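Local structure of protein secretion chaperonin CsaA (Picrophilus torridus, 5ZDI) at residues L33-G38 with V81-A86. The protein probably binds tRNA through an OB-type domain and may act as a chaperone in protein secretion. Residues are numbered along the deposited sequence; the frame is centred on the assembly and turned at random.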
# COMPACT_ATOMS: atom_id res chain seq x y z
N LEU A 33 -7.36 5.31 -16.02
CA LEU A 33 -8.07 4.29 -15.32
C LEU A 33 -9.36 4.84 -14.69
O LEU A 33 -9.34 5.92 -14.12
CB LEU A 33 -7.23 3.82 -14.09
CG LEU A 33 -5.82 3.40 -14.34
CD1 LEU A 33 -5.20 2.91 -13.04
CD2 LEU A 33 -5.81 2.27 -15.33
N LYS A 34 -10.44 4.08 -14.83
CA LYS A 34 -11.70 4.34 -14.15
C LYS A 34 -11.86 3.24 -13.10
O LYS A 34 -11.91 2.07 -13.41
CB LYS A 34 -12.85 4.41 -15.14
CG LYS A 34 -14.16 4.57 -14.41
CD LYS A 34 -15.26 4.81 -15.43
CE LYS A 34 -16.59 4.83 -14.77
NZ LYS A 34 -17.48 5.38 -15.83
N ILE A 35 -11.88 3.66 -11.83
CA ILE A 35 -11.72 2.76 -10.67
C ILE A 35 -12.94 2.94 -9.75
O ILE A 35 -13.37 4.10 -9.46
CB ILE A 35 -10.47 3.14 -9.88
CG1 ILE A 35 -9.28 3.22 -10.81
CG2 ILE A 35 -10.25 2.21 -8.72
CD1 ILE A 35 -7.99 3.63 -10.18
N TYR A 36 -13.46 1.82 -9.29
CA TYR A 36 -14.65 1.80 -8.38
C TYR A 36 -14.15 1.63 -6.98
O TYR A 36 -13.34 0.77 -6.73
CB TYR A 36 -15.56 0.65 -8.74
CG TYR A 36 -16.81 0.57 -7.85
CD1 TYR A 36 -17.75 1.61 -7.85
CD2 TYR A 36 -17.05 -0.55 -7.03
CE1 TYR A 36 -18.91 1.52 -7.07
CE2 TYR A 36 -18.17 -0.60 -6.18
CZ TYR A 36 -19.08 0.43 -6.23
OH TYR A 36 -20.20 0.36 -5.41
N PHE A 37 -14.63 2.49 -6.06
CA PHE A 37 -14.16 2.55 -4.67
C PHE A 37 -15.35 2.33 -3.71
O PHE A 37 -15.33 2.74 -2.56
CB PHE A 37 -13.56 3.93 -4.45
CG PHE A 37 -12.17 4.06 -5.00
CD1 PHE A 37 -11.08 3.50 -4.31
CD2 PHE A 37 -11.92 4.79 -6.15
CE1 PHE A 37 -9.78 3.58 -4.80
CE2 PHE A 37 -10.61 4.91 -6.65
CZ PHE A 37 -9.56 4.31 -6.00
N GLY A 38 -16.41 1.72 -4.20
CA GLY A 38 -17.52 1.30 -3.31
C GLY A 38 -18.70 2.29 -3.44
O GLY A 38 -18.59 3.37 -4.08
N VAL A 81 -7.31 10.26 -8.11
CA VAL A 81 -6.66 9.40 -7.06
C VAL A 81 -5.27 8.97 -7.55
O VAL A 81 -5.00 8.99 -8.75
CB VAL A 81 -7.47 8.12 -6.75
CG1 VAL A 81 -8.85 8.45 -6.19
CG2 VAL A 81 -7.60 7.22 -7.97
N LEU A 82 -4.43 8.57 -6.60
CA LEU A 82 -3.07 8.08 -6.87
C LEU A 82 -3.09 6.59 -6.59
O LEU A 82 -3.28 6.19 -5.41
CB LEU A 82 -2.06 8.74 -5.94
CG LEU A 82 -0.58 8.26 -6.04
CD1 LEU A 82 -0.01 8.60 -7.41
CD2 LEU A 82 0.22 8.68 -4.85
N VAL A 83 -2.82 5.81 -7.62
CA VAL A 83 -2.73 4.38 -7.51
C VAL A 83 -1.30 4.03 -7.02
O VAL A 83 -0.34 4.57 -7.55
CB VAL A 83 -3.02 3.71 -8.81
CG1 VAL A 83 -2.90 2.17 -8.69
CG2 VAL A 83 -4.43 4.03 -9.21
N LEU A 84 -1.18 3.16 -6.01
CA LEU A 84 0.13 2.94 -5.36
C LEU A 84 0.81 1.80 -6.01
O LEU A 84 0.20 0.70 -6.19
CB LEU A 84 -0.02 2.65 -3.88
CG LEU A 84 -0.65 3.89 -3.19
CD1 LEU A 84 -0.66 3.57 -1.71
CD2 LEU A 84 0.07 5.16 -3.55
N GLY A 85 2.07 2.01 -6.30
CA GLY A 85 2.88 0.89 -6.77
C GLY A 85 4.32 1.07 -6.34
O GLY A 85 4.70 2.17 -6.05
N ALA A 86 5.08 -0.02 -6.32
CA ALA A 86 6.48 -0.03 -6.00
C ALA A 86 7.30 0.26 -7.25
O ALA A 86 7.04 -0.25 -8.31
CB ALA A 86 6.86 -1.35 -5.42
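The ring of Phe37 meets Val81 obliquely: its CE2 lies 4.0 Å from Val81 CG1, and Val81 CG2 is equally close to CE2 and CZ, so both methyls of the valine bear on the CE2-CZ side of the ring. The two side chains approach from opposite directions, each C-beta directed at the other segment. Within 33-38, one face of the Tyr36 ring carries the backbone N of Gly38, 3.4 Å above the plane and over its centre.

Beside the Phe37-Val81 pair, Ile35 reaches out with its terminal CD1, which comes to 3.7 Å from Val83 CG2 and to 4.2 Å from Val81 CG2. Its CG1 stands anti to the carbonyl carbon (chi1 -53°) and CD1 continues the chain extended (chi2 178°), which carries the methyl to the two valines. Val83 CG2 also receives Leu33 CD1 at 4.1 Å, the side chains crossing at about a right angle.

No hydrogen bond links the segments, and facing CA atoms stand 9.1 Å (Ile35 and Val81) and 9.5 Å (Leu33 and Val83) apart, too far for neighbouring strands. Ala65 and Val67 pack against both Phe37 and Val81. Leu33 and Ile35 of strand 31-36, with Phe37 just after it, thus meet Val81 and Val83 of strand 77-88 across the hydrophobic interior of a curled antiparallel sheet, as in the OB-fold barrel of tRNA-binding domains.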